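Local coordinates for ABC transporter, periplasmic solute-binding protein (Rhizobium meliloti, PDB 4WED) that probably captures a solute, perhaps a peptide or a nickel complex, in the periplasm and delivers it to an ABC importer, at residues D457-A462 with I475-D480; E154-L157 with Q161-S164; L63-L68 with G181-P186. One frame throughout, in Å; residues are numbered along the deposited sequence.

Along the chain, interaction 3 opens first at 63-68, and interaction 2 comes and goes before residues 181-186 complete it; interaction 1 follows much later. Interactions 2 and 3 have centres about 21 Å apart and touch where L163 meets P67. They also share R170, whose guanidinium binds the carbonyls of both S164 and F65, so the chain before strand 69-71 and the turn after helix 159-162 are bonded to one arginine. Interaction 1 packs two late helices, 457-465 and 471-485. Its centre is about 19 Å from that of interaction 2 and 38 Å from that of interaction 3. The series therefore runs from loop packing near the sodium site to a helical pair, within one polypeptide of the family-5 solute-binding type.

Interaction 1 (D457-A462 with I475-D480)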
ATOM      1  N   ASP A 457     -19.629   1.684 -12.777  1.00 63.60           N
ATOM      2  CA  ASP A 457     -19.614   0.260 -12.500  1.00 68.42           C
ATOM      3  C   ASP A 457     -19.230  -0.532 -13.734  1.00 69.32           C
ATOM      4  O   ASP A 457     -18.283  -1.306 -13.695  1.00 71.58           O
ATOM      5  CB  ASP A 457     -20.942  -0.205 -11.902  1.00 68.76           C
ATOM      6  CG  ASP A 457     -21.067   0.194 -10.425  1.00 69.38           C
ATOM      7  OD1 ASP A 457     -20.105   0.809  -9.839  1.00 65.49           O
ATOM      8  OD2 ASP A 457     -22.130  -0.094  -9.854  1.00 68.57           O
ATOM      9  N   PRO A 458     -19.903  -0.288 -14.847  1.00 70.87           N
ATOM     10  CA  PRO A 458     -19.565  -1.061 -16.032  1.00 72.91           C
ATOM     11  C   PRO A 458     -18.091  -1.023 -16.391  1.00 68.41           C
ATOM     12  O   PRO A 458     -17.535  -1.991 -16.865  1.00 70.25           O
ATOM     13  CB  PRO A 458     -20.410  -0.399 -17.123  1.00 75.86           C
ATOM     14  CG  PRO A 458     -21.599   0.104 -16.401  1.00 77.69           C
ATOM     15  CD  PRO A 458     -21.078   0.572 -15.071  1.00 76.23           C
ATOM     16  N   LEU A 459     -17.454   0.098 -16.155  1.00 70.82           N
ATOM     17  CA  LEU A 459     -16.065   0.266 -16.542  1.00 69.61           C
ATOM     18  C   LEU A 459     -15.193  -0.441 -15.538  1.00 66.96           C
ATOM     19  O   LEU A 459     -14.195  -1.071 -15.906  1.00 68.26           O
ATOM     20  CB  LEU A 459     -15.715   1.749 -16.568  1.00 71.44           C
ATOM     21  CG  LEU A 459     -16.590   2.604 -17.482  1.00 72.76           C
ATOM     22  CD1 LEU A 459     -16.291   4.085 -17.212  1.00 74.04           C
ATOM     23  CD2 LEU A 459     -16.350   2.220 -18.941  1.00 72.26           C
ATOM     24  N   ILE A 460     -15.567  -0.365 -14.267  1.00 64.13           N
ATOM     25  CA  ILE A 460     -14.808  -1.122 -13.249  1.00 63.83           C
ATOM     26  C   ILE A 460     -14.920  -2.630 -13.484  1.00 66.13           C
ATOM     27  O   ILE A 460     -13.890  -3.321 -13.508  1.00 65.29           O
ATOM     28  CB  ILE A 460     -15.204  -0.760 -11.799  1.00 64.76           C
ATOM     29  CG1 ILE A 460     -14.903   0.725 -11.519  1.00 59.95           C
ATOM     30  CG2 ILE A 460     -14.434  -1.630 -10.797  1.00 63.67           C
ATOM     31  CD1 ILE A 460     -15.493   1.222 -10.214  1.00 60.26           C
ATOM     32  N   ASN A 461     -16.155  -3.120 -13.698  1.00 68.81           N
ATOM     33  CA  ASN A 461     -16.417  -4.539 -14.019  1.00 70.31           C
ATOM     34  C   ASN A 461     -15.634  -5.052 -15.225  1.00 71.57           C
ATOM     35  O   ASN A 461     -15.105  -6.170 -15.231  1.00 72.74           O
ATOM     36  CB  ASN A 461     -17.914  -4.762 -14.257  1.00 73.48           C
ATOM     37  CG  ASN A 461     -18.741  -4.657 -12.971  1.00 78.28           C
ATOM     38  OD1 ASN A 461     -18.279  -4.985 -11.853  1.00 74.79           O
ATOM     39  ND2 ASN A 461     -19.982  -4.214 -13.122  1.00 80.68           N
ATOM     40  N   ALA A 462     -15.562  -4.229 -16.258  1.00 72.55           N
ATOM     41  CA  ALA A 462     -14.832  -4.609 -17.463  1.00 72.88           C
ATOM     42  C   ALA A 462     -13.349  -4.700 -17.121  1.00 69.13           C
ATOM     43  O   ALA A 462     -12.671  -5.651 -17.498  1.00 71.70           O
ATOM     44  CB  ALA A 462     -15.083  -3.608 -18.580  1.00 70.59           C
ATOM     45  N   ILE A 475      -8.527  -0.646 -17.915  1.00 64.18           N
ATOM     46  CA  ILE A 475      -8.491   0.154 -16.701  1.00 63.04           C
ATOM     47  C   ILE A 475      -8.292   1.650 -17.011  1.00 63.16           C
ATOM     48  O   ILE A 475      -8.743   2.491 -16.243  1.00 59.42           O
ATOM     49  CB  ILE A 475      -7.428  -0.340 -15.718  1.00 59.14           C
ATOM     50  CG1 ILE A 475      -7.824   0.040 -14.298  1.00 57.72           C
ATOM     51  CG2 ILE A 475      -6.062   0.228 -16.077  1.00 59.06           C
ATOM     52  CD1 ILE A 475      -7.045  -0.690 -13.238  1.00 55.99           C
ATOM     53  N   GLN A 476      -7.666   1.971 -18.147  1.00 62.55           N
ATOM     54  CA  GLN A 476      -7.463   3.368 -18.498  1.00 61.15           C
ATOM     55  C   GLN A 476      -8.800   4.092 -18.624  1.00 62.77           C
ATOM     56  O   GLN A 476      -8.892   5.280 -18.381  1.00 62.01           O
ATOM     57  CB  GLN A 476      -6.664   3.500 -19.795  1.00 59.13           C
ATOM     58  CG  GLN A 476      -6.291   4.935 -20.152  1.00 59.25           C
ATOM     59  CD  GLN A 476      -5.562   5.659 -19.033  1.00 58.23           C
ATOM     60  OE1 GLN A 476      -4.518   5.207 -18.583  1.00 60.88           O
ATOM     61  NE2 GLN A 476      -6.126   6.781 -18.561  1.00 57.37           N
ATOM     62  N   LYS A 477      -9.838   3.358 -18.980  1.00 63.99           N
ATOM     63  CA  LYS A 477     -11.155   3.937 -19.166  1.00 66.36           C
ATOM     64  C   LYS A 477     -11.793   4.304 -17.835  1.00 63.72           C
ATOM     65  O   LYS A 477     -12.538   5.287 -17.746  1.00 61.74           O
ATOM     66  CB  LYS A 477     -12.080   2.983 -19.914  1.00 72.30           C
ATOM     67  CG  LYS A 477     -11.558   2.499 -21.260  1.00 76.90           C
ATOM     68  CD  LYS A 477     -12.584   1.587 -21.894  1.00 84.63           C
ATOM     69  CE  LYS A 477     -13.719   2.403 -22.504  1.00 91.38           C
ATOM     70  NZ  LYS A 477     -14.899   1.555 -22.807  1.00 98.21           N
ATOM     71  N   VAL A 478     -11.515   3.525 -16.795  1.00 60.70           N
ATOM     72  CA  VAL A 478     -11.957   3.942 -15.459  1.00 58.79           C
ATOM     73  C   VAL A 478     -11.349   5.326 -15.149  1.00 55.60           C
ATOM     74  O   VAL A 478     -12.067   6.252 -14.786  1.00 57.77           O
ATOM     75  CB  VAL A 478     -11.625   2.897 -14.380  1.00 58.23           C
ATOM     76  CG1 VAL A 478     -11.969   3.423 -12.975  1.00 57.90           C
ATOM     77  CG2 VAL A 478     -12.384   1.613 -14.654  1.00 60.29           C
ATOM     78  N   TYR A 479     -10.049   5.470 -15.368  1.00 52.50           N
ATOM     79  CA  TYR A 479      -9.316   6.710 -15.011  1.00 53.56           C
ATOM     80  C   TYR A 479      -9.733   7.905 -15.848  1.00 57.27           C
ATOM     81  O   TYR A 479      -9.758   9.022 -15.329  1.00 56.40           O
ATOM     82  CB  TYR A 479      -7.820   6.511 -15.185  1.00 51.74           C
ATOM     83  CG  TYR A 479      -7.215   5.391 -14.401  1.00 50.50           C
ATOM     84  CD1 TYR A 479      -7.597   5.160 -13.060  1.00 53.81           C
ATOM     85  CD2 TYR A 479      -6.212   4.600 -14.943  1.00 50.79           C
ATOM     86  CE1 TYR A 479      -6.998   4.169 -12.290  1.00 50.87           C
ATOM     87  CE2 TYR A 479      -5.619   3.590 -14.192  1.00 50.96           C
ATOM     88  CZ  TYR A 479      -6.025   3.382 -12.858  1.00 51.18           C
ATOM     89  OH  TYR A 479      -5.459   2.405 -12.067  1.00 48.62           O
ATOM     90  N   ASP A 480     -10.086   7.672 -17.127  1.00 59.67           N
ATOM     91  CA  ASP A 480     -10.579   8.761 -18.006  1.00 63.01           C
ATOM     92  C   ASP A 480     -11.933   9.234 -17.546  1.00 64.01           C
ATOM     93  O   ASP A 480     -12.223  10.426 -17.519  1.00 64.91           O
ATOM     94  CB  ASP A 480     -10.716   8.330 -19.457  1.00 65.46           C
ATOM     95  CG  ASP A 480      -9.417   7.803 -20.057  1.00 68.97           C
ATOM     96  OD1 ASP A 480      -8.317   8.095 -19.532  1.00 69.43           O
ATOM     97  OD2 ASP A 480      -9.504   7.081 -21.086  1.00 76.18           O
TER
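L459 meets V478 with its CB and K477 with its two methyls. The CB lies 3.8 Å from CG2 of V478, the first apolar touch between the two helices. With CG anti to the carbonyl carbon (chi1 -57°), the side chain carries the two methyls past V478 to K477, the residue before it. There they divide: CD1 comes to 4.0 Å from the carbonyl O of K477, while CD2 meets the NZ of K477 at 4.2 Å, the bent lysine chain crossing the leucine at about a right angle. The two segments belong to an antiparallel helical hairpin, helix 457-465 followed by helix 471-485, whose axes here approach to 8.4 Å with their directions 154° apart. On the other helix V478 answers with CG2, which sits against the backbone of the partner, 3.5 Å from O of L459. The same methyl also touches I460, whose CG1 is 4.1 Å away from it. No hydrogen bond joins the segments, so the contact is purely one of packing. Helix 430-437 also packs here, I460 on C437 and V478 on L433, while L459 also rests on W481, one turn further along the second helix.

Interaction 2 (E154-L157 with Q161-S164); sequences EPVL and QELS
The short link between strand 147-152 and helix 159-162 brings V156 and L157 beside E162, so that the loop folds back on the helix it leads into. Contact is light, with 61 Å² buried in all, and falls on the carboxylate of E162. From the valine side, CG1 of V156 approaches OE1 of E162 at 4.4 Å. From the leucine side it is the backbone that comes near: O of L157 stands 4.2 Å from OE2 of E162, a pair of acceptors with no bond between them. E162 gets its carboxylate there by an extended chain beyond CG (chi2 -169°), which carries the carboxylate out toward the loop.

What holds the carboxylate lies beyond the two segments. OE1 accepts a hydrogen bond from N of C133 and OE2 one from N of N132, both backbone amides at the start of helix 132-135. Both oxygens of a buried acid are thereby satisfied, and the partial positive charge of a helix start would probably favour its ionised form. Past E162 the chain turns, with N of S164 bonded to O of Q161 at 3.0 Å.

V156 and L157 also lean on helix 132-135, touching N132, and V156 touches C133 as well. L163 packs on V69 of strand 69-71, and Q161 and S164 touch Y71 of that strand, so this short helix and the turn after it have contacts with both strand 69-71 and helix 132-135.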
ATOM      1  N   GLU A 154     -13.516 -19.615 -10.528  1.00 75.23           N
ATOM      2  CA  GLU A 154     -13.694 -18.406 -11.324  1.00 74.54           C
ATOM      3  C   GLU A 154     -12.333 -17.719 -11.565  1.00 71.92           C
ATOM      4  O   GLU A 154     -11.339 -18.020 -10.883  1.00 67.33           O
ATOM      5  CB  GLU A 154     -14.580 -17.388 -10.609  1.00 79.48           C
ATOM      6  CG  GLU A 154     -15.860 -17.900  -9.979  1.00 86.35           C
ATOM      7  CD  GLU A 154     -16.752 -16.756  -9.484  1.00 94.85           C
ATOM      8  OE1 GLU A 154     -16.268 -15.596  -9.290  1.00 89.03           O
ATOM      9  OE2 GLU A 154     -17.960 -17.024  -9.293  1.00100.28           O
ATOM     10  N   PRO A 155     -12.285 -16.783 -12.533  1.00 69.02           N
ATOM     11  CA  PRO A 155     -11.055 -16.024 -12.697  1.00 67.42           C
ATOM     12  C   PRO A 155     -10.711 -15.278 -11.404  1.00 66.55           C
ATOM     13  O   PRO A 155     -11.605 -14.901 -10.631  1.00 71.37           O
ATOM     14  CB  PRO A 155     -11.383 -15.051 -13.824  1.00 70.47           C
ATOM     15  CG  PRO A 155     -12.507 -15.731 -14.608  1.00 71.16           C
ATOM     16  CD  PRO A 155     -13.290 -16.477 -13.578  1.00 70.85           C
ATOM     17  N   VAL A 156      -9.419 -15.123 -11.164  1.00 61.89           N
ATOM     18  CA  VAL A 156      -8.918 -14.568  -9.940  1.00 60.04           C
ATOM     19  C   VAL A 156      -8.295 -13.242 -10.299  1.00 57.41           C
ATOM     20  O   VAL A 156      -7.297 -13.192 -10.979  1.00 56.54           O
ATOM     21  CB  VAL A 156      -7.881 -15.501  -9.303  1.00 59.25           C
ATOM     22  CG1 VAL A 156      -7.210 -14.868  -8.094  1.00 56.61           C
ATOM     23  CG2 VAL A 156      -8.560 -16.808  -8.920  1.00 62.05           C
ATOM     24  N   LEU A 157      -8.957 -12.179  -9.879  1.00 56.16           N
ATOM     25  CA  LEU A 157      -8.450 -10.811 -10.000  1.00 56.34           C
ATOM     26  C   LEU A 157      -7.075 -10.723  -9.335  1.00 55.41           C
ATOM     27  O   LEU A 157      -6.897 -11.239  -8.234  1.00 56.24           O
ATOM     28  CB  LEU A 157      -9.438  -9.903  -9.278  1.00 55.33           C
ATOM     29  CG  LEU A 157      -9.249  -8.418  -9.313  1.00 57.47           C
ATOM     30  CD1 LEU A 157      -9.189  -7.903 -10.762  1.00 59.84           C
ATOM     31  CD2 LEU A 157     -10.420  -7.801  -8.560  1.00 58.64           C
ATOM     32  N   GLN A 161      -0.294 -11.016  -8.050  1.00 52.28           N
ATOM     33  CA  GLN A 161      -0.044 -10.017  -7.018  1.00 53.63           C
ATOM     34  C   GLN A 161      -0.322 -10.601  -5.587  1.00 52.31           C
ATOM     35  O   GLN A 161       0.405 -10.345  -4.622  1.00 51.19           O
ATOM     36  CB  GLN A 161      -0.923  -8.774  -7.306  1.00 51.55           C
ATOM     37  CG  GLN A 161      -0.290  -7.444  -6.970  1.00 54.67           C
ATOM     38  CD  GLN A 161      -0.952  -6.272  -7.672  1.00 54.98           C
ATOM     39  OE1 GLN A 161      -0.893  -6.163  -8.902  1.00 60.13           O
ATOM     40  NE2 GLN A 161      -1.582  -5.400  -6.904  1.00 50.89           N
ATOM     41  N   GLU A 162      -1.423 -11.333  -5.469  1.00 48.69           N
ATOM     42  CA  GLU A 162      -1.862 -11.852  -4.199  1.00 50.56           C
ATOM     43  C   GLU A 162      -0.849 -12.868  -3.728  1.00 51.34           C
ATOM     44  O   GLU A 162      -0.654 -13.043  -2.521  1.00 49.84           O
ATOM     45  CB  GLU A 162      -3.235 -12.522  -4.328  1.00 53.26           C
ATOM     46  CG  GLU A 162      -4.436 -11.580  -4.318  1.00 57.79           C
ATOM     47  CD  GLU A 162      -5.800 -12.310  -4.169  1.00 67.34           C
ATOM     48  OE1 GLU A 162      -5.849 -13.577  -4.126  1.00 71.15           O
ATOM     49  OE2 GLU A 162      -6.854 -11.619  -4.072  1.00 70.21           O
ATOM     50  N   LEU A 163      -0.213 -13.550  -4.686  1.00 49.71           N
ATOM     51  CA  LEU A 163       0.718 -14.608  -4.354  1.00 49.42           C
ATOM     52  C   LEU A 163       2.069 -14.026  -3.934  1.00 47.08           C
ATOM     53  O   LEU A 163       2.957 -14.771  -3.495  1.00 45.57           O
ATOM     54  CB  LEU A 163       0.910 -15.569  -5.535  1.00 49.54           C
ATOM     55  CG  LEU A 163      -0.280 -16.499  -5.930  1.00 56.39           C
ATOM     56  CD1 LEU A 163      -0.040 -17.222  -7.254  1.00 57.19           C
ATOM     57  CD2 LEU A 163      -0.616 -17.499  -4.857  1.00 58.05           C
ATOM     58  N   SER A 164       2.242 -12.722  -4.132  1.00 43.63           N
ATOM     59  CA  SER A 164       3.424 -12.005  -3.628  1.00 45.00           C
ATOM     60  C   SER A 164       3.286 -11.634  -2.142  1.00 47.60           C
ATOM     61  O   SER A 164       4.236 -11.231  -1.580  1.00 44.62           O
ATOM     62  CB  SER A 164       3.683 -10.758  -4.417  1.00 45.35           C
ATOM     63  OG  SER A 164       2.713  -9.758  -4.106  1.00 43.82           O
TER

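Interaction 3 (L63-L68 with G181-P186); sequences LMFEPL and GKFKEP
M64, F65, F183 and P186 bring together two irregular loops: one lies between helix 58-61 and strand 69-71, the other leads into strand 192-197, at the edge of the 37-42, 219-224, 201-206, 192-197 sheet of this solute-binding protein. Residues 63-68 follow directly on D62, a ligand of the bound sodium ion, and the side chain of F65 lies about 9 Å from that ion. The backbone of L63 is bonded to W192 of strand 192-197, and that of M64 to G190 just before it.

M64, a selenomethionine in this crystal, is the first residue to touch the second loop. Its CG lies between the backbone N and the carbonyl carbon (chi1 79°), and the chain bends again at the two following torsions. CG comes within 3.6 Å of O of P186, and the terminal CE reaches CB of P186 at 4.2 Å. The same CG also sits over the centre of the F65 ring, 3.7 Å above its plane.

F65 makes its closest approaches through CZ, which lies 3.7 Å from CA and 3.9 Å from CB of P186. The approach of P186 to this ring is oblique. CZ also comes to 4.3 Å from CE2 of F183, at the edge of that ring and near its plane. Next along the chain, E66 turns its carboxylate to Y210, W211 and T189, with all three as hydrogen-bond partners.

The second loop closes on itself beside F65: CB of P186 lies in the plane of the F183 ring, at its edge, 4.0 Å from CZ of F183.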
ATOM      1  N   LEU A  63      11.883 -11.691   6.233  1.00 57.56           N
ATOM      2  CA  LEU A  63      13.271 -12.095   6.426  1.00 64.10           C
ATOM      3  C   LEU A  63      13.643 -13.528   6.072  1.00 61.69           C
ATOM      4  O   LEU A  63      14.718 -13.777   5.590  1.00 61.86           O
ATOM      5  CB  LEU A  63      13.681 -11.827   7.860  1.00 67.96           C
ATOM      6  CG  LEU A  63      13.837 -10.355   8.147  1.00 67.44           C
ATOM      7  CD1 LEU A  63      13.968 -10.156   9.637  1.00 69.48           C
ATOM      8  CD2 LEU A  63      15.061  -9.860   7.411  1.00 73.70           C
HETATM    9  N   MSE A  64      12.768 -14.468   6.365  1.00 61.10           N
HETATM   10  CA  MSE A  64      13.026 -15.893   6.148  1.00 65.15           C
HETATM   11  C   MSE A  64      11.979 -16.576   5.334  1.00 60.86           C
HETATM   12  O   MSE A  64      12.190 -17.705   4.904  1.00 68.51           O
HETATM   13  CB  MSE A  64      13.154 -16.627   7.505  1.00 71.38           C
HETATM   14  CG  MSE A  64      11.824 -16.945   8.184  1.00 76.02           C
HETATM   15 SE   MSE A  64      11.048 -15.368   9.092  1.00 95.03          SE
HETATM   16  CE  MSE A  64      12.389 -15.313  10.559  1.00 77.68           C
ATOM     17  N   PHE A  65      10.827 -15.952   5.140  1.00 58.61           N
ATOM     18  CA  PHE A  65       9.806 -16.569   4.303  1.00 56.86           C
ATOM     19  C   PHE A  65       9.815 -15.987   2.903  1.00 55.47           C
ATOM     20  O   PHE A  65       9.994 -14.782   2.695  1.00 57.37           O
ATOM     21  CB  PHE A  65       8.429 -16.564   4.996  1.00 55.47           C
ATOM     22  CG  PHE A  65       8.404 -17.396   6.286  1.00 56.20           C
ATOM     23  CD1 PHE A  65       8.613 -18.781   6.244  1.00 59.44           C
ATOM     24  CD2 PHE A  65       8.157 -16.816   7.508  1.00 55.51           C
ATOM     25  CE1 PHE A  65       8.565 -19.546   7.398  1.00 60.24           C
ATOM     26  CE2 PHE A  65       8.125 -17.573   8.674  1.00 59.22           C
ATOM     27  CZ  PHE A  65       8.344 -18.940   8.618  1.00 61.01           C
ATOM     28  N   GLU A  66       9.656 -16.860   1.927  1.00 56.06           N
ATOM     29  CA  GLU A  66       9.650 -16.425   0.545  1.00 56.01           C
ATOM     30  C   GLU A  66       8.397 -16.849  -0.149  1.00 57.14           C
ATOM     31  O   GLU A  66       7.824 -17.884   0.180  1.00 60.84           O
ATOM     32  CB  GLU A  66      10.864 -16.941  -0.200  1.00 58.23           C
ATOM     33  CG  GLU A  66      12.119 -16.134   0.075  1.00 59.92           C
ATOM     34  CD  GLU A  66      13.335 -16.659  -0.666  1.00 65.17           C
ATOM     35  OE1 GLU A  66      13.487 -17.902  -0.630  1.00 65.88           O
ATOM     36  OE2 GLU A  66      14.133 -15.851  -1.260  1.00 64.33           O
ATOM     37  N   PRO A  67       7.932 -16.021  -1.101  1.00 55.09           N
ATOM     38  CA  PRO A  67       6.781 -16.386  -1.930  1.00 52.41           C
ATOM     39  C   PRO A  67       7.179 -17.062  -3.255  1.00 52.54           C
ATOM     40  O   PRO A  67       8.359 -17.135  -3.623  1.00 50.31           O
ATOM     41  CB  PRO A  67       6.166 -15.024  -2.243  1.00 52.53           C
ATOM     42  CG  PRO A  67       7.382 -14.162  -2.416  1.00 53.67           C
ATOM     43  CD  PRO A  67       8.420 -14.674  -1.423  1.00 51.01           C
ATOM     44  N   LEU A  68       6.164 -17.491  -3.997  1.00 51.61           N
ATOM     45  CA  LEU A  68       6.371 -17.968  -5.336  1.00 54.13           C
ATOM     46  C   LEU A  68       6.889 -16.852  -6.242  1.00 53.31           C
ATOM     47  O   LEU A  68       7.840 -17.047  -7.017  1.00 52.75           O
ATOM     48  CB  LEU A  68       5.032 -18.468  -5.901  1.00 56.87           C
ATOM     49  CG  LEU A  68       4.518 -19.726  -5.228  1.00 54.23           C
ATOM     50  CD1 LEU A  68       3.067 -19.940  -5.619  1.00 57.84           C
ATOM     51  CD2 LEU A  68       5.354 -20.927  -5.630  1.00 52.75           C
ATOM     52  N   GLY A 181       0.449 -30.497  13.322  1.00101.69           N
ATOM     53  CA  GLY A 181       0.486 -29.548  12.234  1.00 97.55           C
ATOM     54  C   GLY A 181       0.619 -28.101  12.690  1.00 92.30           C
ATOM     55  O   GLY A 181       0.512 -27.211  11.872  1.00 85.45           O
ATOM     56  N   LYS A 182       0.842 -27.858  13.982  1.00 92.47           N
ATOM     57  CA  LYS A 182       0.889 -26.494  14.497  1.00 88.81           C
ATOM     58  C   LYS A 182       2.274 -25.891  14.199  1.00 88.18           C
ATOM     59  O   LYS A 182       3.302 -26.558  14.367  1.00 90.00           O
ATOM     60  CB  LYS A 182       0.588 -26.490  15.994  1.00 90.57           C
ATOM     61  CG  LYS A 182      -0.757 -27.111  16.352  1.00 94.32           C
ATOM     62  N   PHE A 183       2.309 -24.648  13.731  1.00 82.26           N
ATOM     63  CA  PHE A 183       3.583 -23.963  13.556  1.00 80.58           C
ATOM     64  C   PHE A 183       4.451 -24.010  14.841  1.00 84.54           C
ATOM     65  O   PHE A 183       3.991 -23.688  15.951  1.00 85.04           O
ATOM     66  CB  PHE A 183       3.353 -22.520  13.132  1.00 76.51           C
ATOM     67  CG  PHE A 183       4.592 -21.653  13.186  1.00 70.79           C
ATOM     68  CD1 PHE A 183       4.936 -20.966  14.354  1.00 71.89           C
ATOM     69  CD2 PHE A 183       5.392 -21.500  12.070  1.00 66.83           C
ATOM     70  CE1 PHE A 183       6.068 -20.168  14.414  1.00 68.53           C
ATOM     71  CE2 PHE A 183       6.511 -20.671  12.094  1.00 66.00           C
ATOM     72  CZ  PHE A 183       6.857 -20.018  13.267  1.00 68.75           C
ATOM     73  N   LYS A 184       5.702 -24.437  14.656  1.00 83.56           N
ATOM     74  CA  LYS A 184       6.704 -24.524  15.703  1.00 82.90           C
ATOM     75  C   LYS A 184       7.779 -23.464  15.424  1.00 82.64           C
ATOM     76  O   LYS A 184       7.651 -22.350  15.897  1.00 89.49           O
ATOM     77  CB  LYS A 184       7.274 -25.941  15.759  1.00 84.43           C
ATOM     78  CG  LYS A 184       6.408 -26.910  16.565  1.00 87.22           C
ATOM     79  N   GLU A 185       8.796 -23.771  14.617  1.00 98.42           N
ATOM     80  CA  GLU A 185       9.901 -22.843  14.379  1.00 91.29           C
ATOM     81  C   GLU A 185       9.808 -22.186  12.986  1.00 88.35           C
ATOM     82  O   GLU A 185       9.248 -22.771  12.056  1.00 88.92           O
ATOM     83  CB  GLU A 185      11.240 -23.567  14.540  1.00 93.37           C
ATOM     84  N   PRO A 186      10.373 -20.965  12.830  1.00 82.19           N
ATOM     85  CA  PRO A 186      10.207 -20.248  11.572  1.00 76.00           C
ATOM     86  C   PRO A 186      11.221 -20.670  10.511  1.00 72.91           C
ATOM     87  O   PRO A 186      12.136 -19.904  10.169  1.00 68.36           O
ATOM     88  CB  PRO A 186      10.409 -18.793  11.982  1.00 75.07           C
ATOM     89  CG  PRO A 186      11.443 -18.890  13.078  1.00 79.54           C
ATOM     90  CD  PRO A 186      11.213 -20.211  13.786  1.00 81.78           C
TER